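Local coordinates for protein inactive glucansucrase (Lactobacillus reuteri, PDB 5JBD) that is an inactive glucansucrase-type protein of glycosyl hydrolase family 70, with a TIM-barrel fold and a bound calcium ion, at residues N361-I366 / K505-L511; V541-S545 / V609-L613; Y347-N351 / Q449-L453; Y340-E345 / N368-R373. All coordinates share one frame; numbering follows the deposited sequence.

How the contacts relate
Contact 2 and contact 3 are the buried ones: the first pairs strands 537-542 and 612-618 of an antiparallel sheet, the second packs helices 343-354 and 446-455. Contacts 1 and 4 are only partly buried and rely more on polar side chains. Contacts 3 and 4 share helix 343-354, and Thr348 OG1 is hydrogen-bonded to Asn368 O (2.7 Å) between them. Contacts 1 and 2 join one sheet through the neighbouring strands 510-515 and 537-542. Contact 1 also meets contact 3 where Leu365 packs on Leu349, and Val541 and Leu613 of contact 2 reach helix 446-455. Contacts 2 and 4 do not touch, their nearest atoms being about 10 Å apart.

Contact 1: residues N361-I366 / K505-L511; sequences NIGNLI and KLNNNLL
Here a capped turn leading into the short helix 364-367 packs against the end of a beta hairpin, where a type I turn from Asn507 to Leu510 helps connect antiparallel strands 501-505 and 510-515. Its polar part centres on Asn361. With CG anti to the backbone N (chi1 -171°), the amide extends to meet Lys505, which comes from the opposite direction. Asn361 OD1 accepts Lys505 NZ at 2.9 Å and also caps the turn by accepting Gly363 N at 2.9 Å; the two donors approach from opposite faces of the amide plane, so the oxygen is gripped twice. Asn361 ND2 in turn donates to Asn508 O (2.9 Å, 143° at the hydrogen), while Lys505 NZ bonds Asn508 OD1 at 3.0 Å. The lysine chain, bent at chi3, thus ties the hairpin to its own tip as well as to the cap. Beneath the polar group, Ile362 CG2 presses on the backbone of the tip, 3.6 Å from Leu510 N. Leu365 and Ile366 also touch Met503 of strand 501-505. Leu511 CD2 meets Leu365 CB and Ile366 CG1, and lies 3.4 Å from Ile362 O.

Contact 2: residues V541-S545 / V609-L613; sequences VGNDS and VSGYL
The two backbones run antiparallel, their end-to-end directions 149° apart, and form a two-pair ladder in which Gly542 and Tyr612 are the hydrogen-bonded pair and Val541 and Leu613 the non-hydrogen-bonded one. Strands 537-542 and 612-618 are thereby neighbours within a larger antiparallel sheet. Gly542 N donates to Tyr612 O at 2.9 Å, nearly straight at 171°, and Tyr612 N returns a bond to Gly542 O at 3.0 Å; this second donor stands well above the carbonyl plane. Beyond the ladder the chain turns a corner at Gly611, where, at a positive phi of 127°, a CB would be jammed against the preceding carbonyl oxygen and would also clash with Gly542 O. Gly611 CA instead lies close to two carbonyls, with CA-H...O contacts to Gly542 O (3.3 Å) and Asp544 O (3.6 Å).

The side chains divide between the two faces of the sheet. Val541 and Leu613 lie side by side and point the same way, toward helix 446-455, where Ala448, Pro447, Ala451 and Ile452 cover them. The ring of Tyr612, on the other face, leads away from Gly542 to Val601 and Tyr604. At the turn, Ser545 CB approaches Ser610 OG, whose polar partner is Arg359 NH2; Arg359 NH1 also bonds Asn543 O, so one guanidinium spans both segments. On the apolar face, Val541 CG2 and Leu613 CD1 meet at 4.0 Å.

Contact 3: residues Y347-N351 / Q449-L453; sequences YTLEN and QYAIL
Two helices of the TIM-barrel fold, 343-354 and 446-455, pack here in a roughly antiparallel pair: the axes of the short segments come within 10.9 Å at an angle of 147°. Leu349 contributes the most to the interface. Leu349 CB faces Gln449 OE1 at 3.6 Å, and Leu349 CD2 slides past Ile452 CG2, coming from the opposite direction, at 4.0 Å. The other methyl, Leu349 CD1, is 4.3 Å from Leu453 CD1. Gln449 takes chi1 -71°, CG anti to its carbonyl carbon, and runs extended beyond it to bring its amide alongside the Leu349 backbone, with Gln449 CD 4.0 Å from Leu349 O. Glu350 CB points away from 449-453, and its carboxylate plane is turned 79° from the Gln449 amide. No direct bond joins the two; a water lies between Glu350 OE2 and Gln449 OE1, bonded at 2.6 and 2.7 Å. The NE2 end of Gln449 is held by Tyr444 O, which helps fix the rotation of the amide. The contact thus packs leucine and isoleucine on one another and on the Gln449 amide, while its polar link to Glu350 depends on a bound water.

Contact 4: residues Y340-E345 / N368-R373; sequences YMDSGE and NSIVNR
Asp342 receives 368-373 through both carboxylate oxygens. Ser369 OG donates to Asp342 OD2 at 2.7 Å, on the syn lone pair, while Ile370 N donates to Asp342 OD1 at 3.1 Å, with 161° at the hydrogen and the donor above the carboxylate plane. The aspartate reaches across because CG is anti to its backbone N (chi1 -173°), and the two bonds together fix the rotation of the group. Ile370 covers the same carboxylate with an apolar branch: Ile370 CG2 lies 3.5 Å from Asp342 CG. Ile370 CB and CG1 also lie 3.8 Å from Tyr340 CE2.

In the next shell, Ser369 OG also accepts Val371 N, which makes an ST turn, and Arg373 NH1 at 3.0 Å; the hydroxyl is therefore both donor and double acceptor. A water that donates to Asp342 OD2 accepts from Arg373 NH2, linking the acid to the arginine without direct contact. Glu345 OE1 sits 3.4 Å from Ser369 CB and makes a long salt bridge of 4.0 Å with Arg373 NH1. This arginine is positioned in turn by Lys457 O, which accepts from its NE, and by Val371 CB against one face of its guanidinium.

Tyr340 and Met341 form the short strand 340-341 of the parallel sheet, followed by helix 343-354. The arrangement is that of a beta-to-alpha junction of the TIM-barrel fold, strand 340-341 running into helix 343-354, with the loop after helix 364-367 bonded across it.

Contact 1: residues N361-I366 / K505-L511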
loop_
_atom_site.group_PDB
_atom_site.type_symbol
_atom_site.label_atom_id
_atom_site.label_comp_id
_atom_site.label_asym_id
_atom_site.label_seq_id
_atom_site.Cartn_x
_atom_site.Cartn_y
_atom_site.Cartn_z
ATOM N N ASN A 361 26.628 -8.203 -14.362
ATOM C CA ASN A 361 27.536 -9.307 -14.123
ATOM C C ASN A 361 27.134 -10.137 -12.903
ATOM O O ASN A 361 26.649 -9.602 -11.903
ATOM C CB ASN A 361 28.970 -8.801 -13.948
ATOM C CG ASN A 361 29.973 -9.929 -13.926
ATOM O OD1 ASN A 361 30.415 -10.364 -12.856
ATOM N ND2 ASN A 361 30.299 -10.450 -15.103
ATOM N N ILE A 362 27.351 -11.447 -13.005
ATOM C CA ILE A 362 27.082 -12.399 -11.925
ATOM C C ILE A 362 27.685 -11.974 -10.563
ATOM O O ILE A 362 27.098 -12.215 -9.500
ATOM C CB ILE A 362 27.555 -13.824 -12.327
ATOM C CG1 ILE A 362 26.788 -14.915 -11.565
ATOM C CG2 ILE A 362 29.064 -13.985 -12.153
ATOM C CD1 ILE A 362 25.340 -15.084 -11.993
ATOM N N GLY A 363 28.850 -11.342 -10.603
ATOM C CA GLY A 363 29.517 -10.871 -9.386
ATOM C C GLY A 363 28.765 -9.836 -8.555
ATOM O O GLY A 363 29.070 -9.652 -7.371
ATOM N N ASN A 364 27.811 -9.138 -9.166
ATOM C CA ASN A 364 26.947 -8.212 -8.427
ATOM C C ASN A 364 26.163 -8.892 -7.294
ATOM O O ASN A 364 25.855 -8.247 -6.311
ATOM C CB ASN A 364 25.979 -7.473 -9.356
ATOM C CG ASN A 364 26.662 -6.424 -10.218
ATOM O OD1 ASN A 364 27.874 -6.435 -10.401
ATOM N ND2 ASN A 364 25.865 -5.520 -10.780
ATOM N N LEU A 365 25.863 -10.180 -7.416
ATOM C CA LEU A 365 25.219 -10.933 -6.319
ATOM C C LEU A 365 26.062 -10.983 -5.029
ATOM O O LEU A 365 25.528 -11.162 -3.932
ATOM C CB LEU A 365 24.897 -12.362 -6.767
ATOM C CG LEU A 365 23.907 -12.507 -7.934
ATOM C CD1 LEU A 365 23.974 -13.881 -8.565
ATOM C CD2 LEU A 365 22.493 -12.198 -7.474
ATOM N N ILE A 366 27.375 -10.824 -5.171
ATOM C CA ILE A 366 28.292 -10.853 -4.059
ATOM C C ILE A 366 28.288 -9.517 -3.322
ATOM O O ILE A 366 28.249 -9.487 -2.091
ATOM C CB ILE A 366 29.742 -11.168 -4.529
ATOM C CG1 ILE A 366 29.797 -12.506 -5.274
ATOM C CG2 ILE A 366 30.688 -11.215 -3.328
ATOM C CD1 ILE A 366 31.102 -12.799 -5.996
ATOM N N LYS A 505 33.335 -16.266 -7.871
ATOM C CA LYS A 505 33.157 -16.416 -9.319
ATOM C C LYS A 505 34.043 -17.543 -9.840
ATOM O O LYS A 505 35.248 -17.570 -9.555
ATOM C CB LYS A 505 33.488 -15.134 -10.072
ATOM C CG LYS A 505 32.444 -14.043 -9.906
ATOM C CD LYS A 505 32.863 -12.784 -10.645
ATOM C CE LYS A 505 32.764 -12.952 -12.148
ATOM N NZ LYS A 505 32.985 -11.676 -12.879
ATOM N N LEU A 506 33.431 -18.471 -10.567
ATOM C CA LEU A 506 34.128 -19.610 -11.182
ATOM C C LEU A 506 34.566 -19.300 -12.610
ATOM O O LEU A 506 35.545 -19.850 -13.092
ATOM C CB LEU A 506 33.245 -20.861 -11.149
ATOM C CG LEU A 506 32.799 -21.310 -9.752
ATOM C CD1 LEU A 506 31.742 -22.397 -9.877
ATOM C CD2 LEU A 506 33.963 -21.772 -8.871
ATOM N N ASN A 507 33.811 -18.451 -13.294
ATOM C CA ASN A 507 34.241 -17.843 -14.553
ATOM C C ASN A 507 33.526 -16.509 -14.607
ATOM O O ASN A 507 32.905 -16.147 -13.620
ATOM C CB ASN A 507 33.965 -18.768 -15.768
ATOM C CG ASN A 507 32.478 -19.057 -15.987
ATOM O OD1 ASN A 507 31.631 -18.172 -15.865
ATOM N ND2 ASN A 507 32.163 -20.307 -16.322
ATOM N N ASN A 508 33.568 -15.781 -15.722
ATOM C CA ASN A 508 33.031 -14.414 -15.725
ATOM C C ASN A 508 31.512 -14.329 -15.515
ATOM O O ASN A 508 31.020 -13.281 -15.096
ATOM C CB ASN A 508 33.418 -13.651 -17.003
ATOM C CG ASN A 508 33.248 -12.129 -16.863
ATOM O OD1 ASN A 508 33.511 -11.544 -15.796
ATOM N ND2 ASN A 508 32.763 -11.488 -17.929
ATOM N N ASN A 509 30.788 -15.423 -15.772
ATOM C CA ASN A 509 29.329 -15.429 -15.663
ATOM C C ASN A 509 28.744 -16.514 -14.758
ATOM O O ASN A 509 27.543 -16.755 -14.810
ATOM C CB ASN A 509 28.726 -15.544 -17.069
ATOM C CG ASN A 509 29.258 -14.483 -18.006
ATOM O OD1 ASN A 509 29.118 -13.290 -17.753
ATOM N ND2 ASN A 509 29.925 -14.909 -19.060
ATOM N N LEU A 510 29.560 -17.119 -13.894
ATOM C CA LEU A 510 29.112 -18.223 -13.042
ATOM C C LEU A 510 29.726 -18.084 -11.660
ATOM O O LEU A 510 30.931 -17.860 -11.551
ATOM C CB LEU A 510 29.536 -19.553 -13.664
ATOM C CG LEU A 510 29.257 -20.865 -12.902
ATOM C CD1 LEU A 510 27.790 -21.253 -13.008
ATOM C CD2 LEU A 510 30.125 -21.968 -13.467
ATOM N N LEU A 511 28.913 -18.240 -10.608
ATOM C CA LEU A 511 29.450 -18.272 -9.255
ATOM C C LEU A 511 28.966 -19.454 -8.436
ATOM O O LEU A 511 27.958 -20.091 -8.775
ATOM C CB LEU A 511 29.179 -16.948 -8.553
ATOM C CG LEU A 511 27.783 -16.558 -8.068
ATOM C CD1 LEU A 511 27.325 -17.367 -6.855
ATOM C CD2 LEU A 511 27.798 -15.077 -7.719
#

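Contact 2: residues V541-S545 / V609-L613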
loop_
_atom_site.group_PDB
_atom_site.type_symbol
_atom_site.label_atom_id
_atom_site.label_comp_id
_atom_site.label_asym_id
_atom_site.label_seq_id
_atom_site.Cartn_x
_atom_site.Cartn_y
_atom_site.Cartn_z
ATOM N N VAL A 541 25.163 -20.829 -9.715
ATOM C CA VAL A 541 24.304 -20.025 -10.547
ATOM C C VAL A 541 25.095 -19.313 -11.638
ATOM O O VAL A 541 26.060 -18.602 -11.340
ATOM C CB VAL A 541 23.564 -18.983 -9.694
ATOM C CG1 VAL A 541 22.754 -18.039 -10.577
ATOM C CG2 VAL A 541 22.674 -19.689 -8.687
ATOM N N GLY A 542 24.663 -19.500 -12.894
ATOM C CA GLY A 542 25.208 -18.787 -14.063
ATOM C C GLY A 542 24.119 -18.057 -14.824
ATOM O O GLY A 542 22.966 -18.490 -14.802
ATOM N N ASN A 543 24.460 -16.925 -15.445
ATOM C CA ASN A 543 23.472 -16.105 -16.164
ATOM C C ASN A 543 23.795 -15.935 -17.660
ATOM O O ASN A 543 23.304 -15.001 -18.296
ATOM C CB ASN A 543 23.299 -14.736 -15.485
ATOM C CG ASN A 543 24.483 -13.798 -15.692
ATOM O OD1 ASN A 543 25.557 -14.213 -16.107
ATOM N ND2 ASN A 543 24.267 -12.508 -15.414
ATOM N N ASP A 544 24.614 -16.826 -18.210
ATOM C CA ASP A 544 24.937 -16.828 -19.650
ATOM C C ASP A 544 24.434 -18.142 -20.244
ATOM O O ASP A 544 25.005 -19.210 -20.009
ATOM C CB ASP A 544 26.449 -16.644 -19.876
ATOM C CG ASP A 544 26.870 -16.811 -21.341
ATOM O OD1 ASP A 544 26.017 -16.791 -22.254
ATOM O OD2 ASP A 544 28.075 -16.962 -21.577
ATOM N N SER A 545 23.358 -18.043 -21.025
ATOM C CA SER A 545 22.695 -19.207 -21.606
ATOM C C SER A 545 23.515 -19.914 -22.694
ATOM O O SER A 545 23.172 -21.024 -23.084
ATOM C CB SER A 545 21.328 -18.787 -22.165
ATOM O OG SER A 545 21.460 -17.797 -23.179
ATOM N N VAL A 609 15.515 -22.036 -16.449
ATOM C CA VAL A 609 16.929 -21.613 -16.373
ATOM C C VAL A 609 17.387 -20.958 -17.689
ATOM O O VAL A 609 17.164 -21.502 -18.783
ATOM C CB VAL A 609 17.858 -22.811 -16.049
ATOM C CG1 VAL A 609 19.327 -22.376 -15.952
ATOM C CG2 VAL A 609 17.418 -23.517 -14.773
ATOM N N SER A 610 17.986 -19.770 -17.563
ATOM C CA SER A 610 18.682 -19.077 -18.637
ATOM C C SER A 610 20.100 -18.794 -18.147
ATOM O O SER A 610 20.374 -17.732 -17.557
ATOM C CB SER A 610 17.949 -17.790 -18.977
ATOM O OG SER A 610 18.546 -17.141 -20.083
ATOM N N GLY A 611 20.979 -19.754 -18.395
ATOM C CA GLY A 611 22.286 -19.841 -17.742
ATOM C C GLY A 611 22.451 -21.223 -17.125
ATOM O O GLY A 611 22.353 -22.230 -17.835
ATOM N N TYR A 612 22.654 -21.281 -15.813
ATOM C CA TYR A 612 22.788 -22.566 -15.116
ATOM C C TYR A 612 22.295 -22.474 -13.688
ATOM O O TYR A 612 22.456 -21.430 -13.042
ATOM C CB TYR A 612 24.247 -23.029 -15.114
ATOM C CG TYR A 612 24.454 -24.400 -14.461
ATOM C CD1 TYR A 612 24.109 -25.577 -15.130
ATOM C CD2 TYR A 612 24.956 -24.510 -13.152
ATOM C CE1 TYR A 612 24.269 -26.823 -14.529
ATOM C CE2 TYR A 612 25.121 -25.748 -12.546
ATOM C CZ TYR A 612 24.786 -26.903 -13.239
ATOM O OH TYR A 612 24.961 -28.134 -12.635
ATOM N N LEU A 613 21.736 -23.584 -13.187
ATOM C CA LEU A 613 21.406 -23.746 -11.764
ATOM C C LEU A 613 21.802 -25.135 -11.289
ATOM O O LEU A 613 21.432 -26.142 -11.912
ATOM C CB LEU A 613 19.901 -23.511 -11.491
ATOM C CG LEU A 613 19.441 -23.705 -10.028
ATOM C CD1 LEU A 613 20.200 -22.783 -9.063
ATOM C CD2 LEU A 613 17.938 -23.509 -9.897
#

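Contact 3: residues Y347-N351 / Q449-L453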
loop_
_atom_site.group_PDB
_atom_site.type_symbol
_atom_site.label_atom_id
_atom_site.label_comp_id
_atom_site.label_asym_id
_atom_site.label_seq_id
_atom_site.Cartn_x
_atom_site.Cartn_y
_atom_site.Cartn_z
ATOM N N TYR A 347 16.726 -5.736 -6.558
ATOM C CA TYR A 347 17.121 -5.141 -7.831
ATOM C C TYR A 347 18.330 -5.863 -8.434
ATOM O O TYR A 347 18.376 -6.080 -9.638
ATOM C CB TYR A 347 17.346 -3.629 -7.725
ATOM C CG TYR A 347 16.049 -2.896 -7.466
ATOM C CD1 TYR A 347 15.040 -2.842 -8.443
ATOM C CD2 TYR A 347 15.787 -2.314 -6.219
ATOM C CE1 TYR A 347 13.823 -2.208 -8.187
ATOM C CE2 TYR A 347 14.582 -1.677 -5.958
ATOM C CZ TYR A 347 13.603 -1.627 -6.942
ATOM O OH TYR A 347 12.418 -0.994 -6.662
ATOM N N THR A 348 19.267 -6.285 -7.592
ATOM C CA THR A 348 20.422 -7.043 -8.059
ATOM C C THR A 348 20.007 -8.390 -8.664
ATOM O O THR A 348 20.447 -8.751 -9.766
ATOM C CB THR A 348 21.445 -7.228 -6.923
ATOM O OG1 THR A 348 21.980 -5.942 -6.566
ATOM C CG2 THR A 348 22.587 -8.140 -7.343
ATOM N N LEU A 349 19.178 -9.122 -7.948
ATOM C CA LEU A 349 18.647 -10.382 -8.466
ATOM C C LEU A 349 17.981 -10.178 -9.833
ATOM O O LEU A 349 18.260 -10.930 -10.768
ATOM C CB LEU A 349 17.654 -10.999 -7.490
ATOM C CG LEU A 349 18.253 -11.596 -6.212
ATOM C CD1 LEU A 349 17.165 -11.838 -5.172
ATOM C CD2 LEU A 349 19.005 -12.893 -6.487
ATOM N N GLU A 350 17.140 -9.150 -9.955
ATOM C CA GLU A 350 16.451 -8.876 -11.228
ATOM C C GLU A 350 17.394 -8.388 -12.339
ATOM O O GLU A 350 17.265 -8.826 -13.501
ATOM C CB GLU A 350 15.273 -7.906 -11.039
ATOM C CG GLU A 350 14.169 -8.478 -10.136
ATOM C CD GLU A 350 12.741 -8.168 -10.588
ATOM O OE1 GLU A 350 12.496 -7.067 -11.127
ATOM O OE2 GLU A 350 11.854 -9.029 -10.358
ATOM N N ASN A 351 18.348 -7.513 -11.994
ATOM C CA ASN A 351 19.256 -6.982 -12.999
ATOM C C ASN A 351 20.270 -8.035 -13.461
ATOM O O ASN A 351 20.713 -7.986 -14.602
ATOM C CB ASN A 351 20.024 -5.723 -12.523
ATOM C CG ASN A 351 19.126 -4.524 -12.206
ATOM O OD1 ASN A 351 19.537 -3.541 -11.536
ATOM N ND2 ASN A 351 17.932 -4.576 -12.689
ATOM N N GLN A 449 17.028 -17.250 -8.636
ATOM C CA GLN A 449 16.845 -16.107 -7.756
ATOM C C GLN A 449 16.522 -16.598 -6.348
ATOM O O GLN A 449 17.134 -16.135 -5.378
ATOM C CB GLN A 449 15.775 -15.146 -8.265
ATOM C CG GLN A 449 16.214 -14.368 -9.497
ATOM C CD GLN A 449 15.205 -13.331 -9.956
ATOM O OE1 GLN A 449 14.838 -12.425 -9.199
ATOM N NE2 GLN A 449 14.764 -13.443 -11.211
ATOM N N TYR A 450 15.598 -17.562 -6.247
ATOM C CA TYR A 450 15.269 -18.164 -4.946
ATOM C C TYR A 450 16.404 -18.979 -4.326
ATOM O O TYR A 450 16.555 -19.005 -3.098
ATOM C CB TYR A 450 13.984 -19.019 -5.029
ATOM C CG TYR A 450 12.733 -18.219 -4.771
ATOM C CD1 TYR A 450 12.364 -17.888 -3.466
ATOM C CD2 TYR A 450 11.927 -17.761 -5.822
ATOM C CE1 TYR A 450 11.223 -17.136 -3.214
ATOM C CE2 TYR A 450 10.784 -17.003 -5.577
ATOM C CZ TYR A 450 10.434 -16.694 -4.276
ATOM O OH TYR A 450 9.315 -15.937 -4.008
ATOM N N ALA A 451 17.180 -19.675 -5.151
ATOM C CA ALA A 451 18.313 -20.460 -4.641
ATOM C C ALA A 451 19.343 -19.561 -3.948
ATOM O O ALA A 451 19.896 -19.940 -2.908
ATOM C CB ALA A 451 18.971 -21.252 -5.749
ATOM N N ILE A 452 19.575 -18.377 -4.516
ATOM C CA ILE A 452 20.434 -17.370 -3.900
ATOM C C ILE A 452 19.783 -16.817 -2.628
ATOM O O ILE A 452 20.403 -16.822 -1.553
ATOM C CB ILE A 452 20.767 -16.213 -4.895
ATOM C CG1 ILE A 452 21.634 -16.711 -6.067
ATOM C CG2 ILE A 452 21.419 -15.028 -4.184
ATOM C CD1 ILE A 452 23.059 -17.110 -5.701
ATOM N N LEU A 453 18.528 -16.357 -2.748
ATOM C CA LEU A 453 17.806 -15.796 -1.613
ATOM C C LEU A 453 17.789 -16.743 -0.397
ATOM O O LEU A 453 18.040 -16.319 0.731
ATOM C CB LEU A 453 16.362 -15.444 -1.987
ATOM C CG LEU A 453 15.675 -14.522 -0.954
ATOM C CD1 LEU A 453 15.955 -13.067 -1.274
ATOM C CD2 LEU A 453 14.172 -14.766 -0.905
HETATM O O HOH W 1 12.441 -11.243 -9.136
#

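Contact 4: residues Y340-E345 / N368-R373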
loop_
_atom_site.group_PDB
_atom_site.type_symbol
_atom_site.label_atom_id
_atom_site.label_comp_id
_atom_site.label_asym_id
_atom_site.label_seq_id
_atom_site.Cartn_x
_atom_site.Cartn_y
_atom_site.Cartn_z
ATOM N N TYR A 340 15.412 -4.060 8.564
ATOM C CA TYR A 340 15.565 -3.238 7.355
ATOM C C TYR A 340 15.215 -4.070 6.104
ATOM O O TYR A 340 15.646 -5.218 5.994
ATOM C CB TYR A 340 17.036 -2.711 7.257
ATOM C CG TYR A 340 17.387 -2.219 5.882
ATOM C CD1 TYR A 340 16.874 -1.022 5.415
ATOM C CD2 TYR A 340 18.217 -2.959 5.028
ATOM C CE1 TYR A 340 17.140 -0.579 4.127
ATOM C CE2 TYR A 340 18.509 -2.511 3.744
ATOM C CZ TYR A 340 17.952 -1.326 3.293
ATOM O OH TYR A 340 18.196 -0.873 2.010
ATOM N N MET A 341 14.478 -3.502 5.143
ATOM C CA MET A 341 14.178 -4.227 3.878
ATOM C C MET A 341 15.296 -4.029 2.855
ATOM O O MET A 341 15.520 -2.917 2.370
ATOM C CB MET A 341 12.837 -3.780 3.268
ATOM C CG MET A 341 12.354 -4.681 2.140
ATOM S SD MET A 341 10.629 -4.439 1.655
ATOM C CE MET A 341 10.805 -3.413 0.197
ATOM N N ASP A 342 16.000 -5.111 2.525
ATOM C CA ASP A 342 17.137 -5.055 1.591
ATOM C C ASP A 342 16.656 -5.054 0.132
ATOM O O ASP A 342 16.801 -6.045 -0.596
ATOM C CB ASP A 342 18.114 -6.216 1.878
ATOM C CG ASP A 342 19.402 -6.136 1.072
ATOM O OD1 ASP A 342 19.760 -5.067 0.510
ATOM O OD2 ASP A 342 20.092 -7.159 1.020
ATOM N N SER A 343 16.097 -3.921 -0.289
ATOM C CA SER A 343 15.598 -3.782 -1.652
ATOM C C SER A 343 16.718 -3.885 -2.689
ATOM O O SER A 343 16.477 -4.323 -3.820
ATOM C CB SER A 343 14.805 -2.472 -1.823
ATOM O OG SER A 343 15.611 -1.321 -1.722
ATOM N N GLY A 344 17.934 -3.465 -2.307
ATOM C CA GLY A 344 19.106 -3.600 -3.147
ATOM C C GLY A 344 19.299 -5.005 -3.685
ATOM O O GLY A 344 19.595 -5.174 -4.859
ATOM N N GLU A 345 19.090 -6.002 -2.820
ATOM C CA GLU A 345 19.215 -7.401 -3.212
ATOM C C GLU A 345 18.191 -7.784 -4.271
ATOM O O GLU A 345 18.514 -8.524 -5.204
ATOM C CB GLU A 345 19.103 -8.336 -1.990
ATOM C CG GLU A 345 19.101 -9.836 -2.284
ATOM C CD GLU A 345 20.457 -10.385 -2.748
ATOM O OE1 GLU A 345 21.477 -9.688 -2.600
ATOM O OE2 GLU A 345 20.504 -11.519 -3.286
ATOM N N ASN A 368 26.337 -6.318 -4.239
ATOM C CA ASN A 368 25.289 -5.283 -4.388
ATOM C C ASN A 368 24.042 -5.632 -3.568
ATOM O O ASN A 368 22.972 -5.959 -4.091
ATOM C CB ASN A 368 25.017 -5.009 -5.871
ATOM C CG ASN A 368 26.236 -4.416 -6.590
ATOM O OD1 ASN A 368 27.298 -4.210 -5.992
ATOM N ND2 ASN A 368 26.080 -4.124 -7.869
ATOM N N SER A 369 24.253 -5.574 -2.257
ATOM C CA SER A 369 23.262 -5.845 -1.224
ATOM C C SER A 369 23.694 -5.073 0.003
ATOM O O SER A 369 24.845 -4.633 0.079
ATOM C CB SER A 369 23.215 -7.345 -0.938
ATOM O OG SER A 369 22.660 -7.658 0.308
ATOM N N ILE A 370 22.802 -4.912 0.977
ATOM C CA ILE A 370 23.199 -4.344 2.282
ATOM C C ILE A 370 24.276 -5.210 2.993
ATOM O O ILE A 370 24.988 -4.702 3.846
ATOM C CB ILE A 370 21.970 -4.081 3.202
ATOM C CG1 ILE A 370 22.284 -3.008 4.260
ATOM C CG2 ILE A 370 21.434 -5.374 3.831
ATOM C CD1 ILE A 370 22.445 -1.615 3.692
ATOM N N VAL A 371 24.394 -6.494 2.629
ATOM C CA VAL A 371 25.482 -7.370 3.090
ATOM C C VAL A 371 26.396 -7.840 1.934
ATOM O O VAL A 371 25.924 -8.414 0.939
ATOM C CB VAL A 371 24.917 -8.631 3.782
ATOM C CG1 VAL A 371 26.017 -9.388 4.520
ATOM C CG2 VAL A 371 23.768 -8.256 4.734
ATOM N N ASN A 372 27.707 -7.612 2.088
ATOM C CA ASN A 372 28.718 -8.173 1.185
ATOM C C ASN A 372 28.931 -9.624 1.581
ATOM O O ASN A 372 29.193 -9.901 2.747
ATOM C CB ASN A 372 30.025 -7.384 1.287
ATOM C CG ASN A 372 31.112 -7.934 0.379
ATOM O OD1 ASN A 372 31.585 -9.051 0.571
ATOM N ND2 ASN A 372 31.511 -7.159 -0.600
ATOM N N ARG A 373 28.792 -10.548 0.633
ATOM C CA ARG A 373 28.832 -11.974 0.954
ATOM C C ARG A 373 30.023 -12.700 0.290
ATOM O O ARG A 373 29.979 -13.905 0.077
ATOM C CB ARG A 373 27.497 -12.638 0.598
ATOM C CG ARG A 373 26.336 -12.131 1.439
ATOM C CD ARG A 373 25.014 -12.848 1.130
ATOM N NE ARG A 373 23.967 -12.436 2.080
ATOM C CZ ARG A 373 23.168 -11.374 1.937
ATOM N NH1 ARG A 373 23.243 -10.586 0.861
ATOM N NH2 ARG A 373 22.285 -11.086 2.884
HETATM O O HOH W 2 19.934 -9.533 2.300
#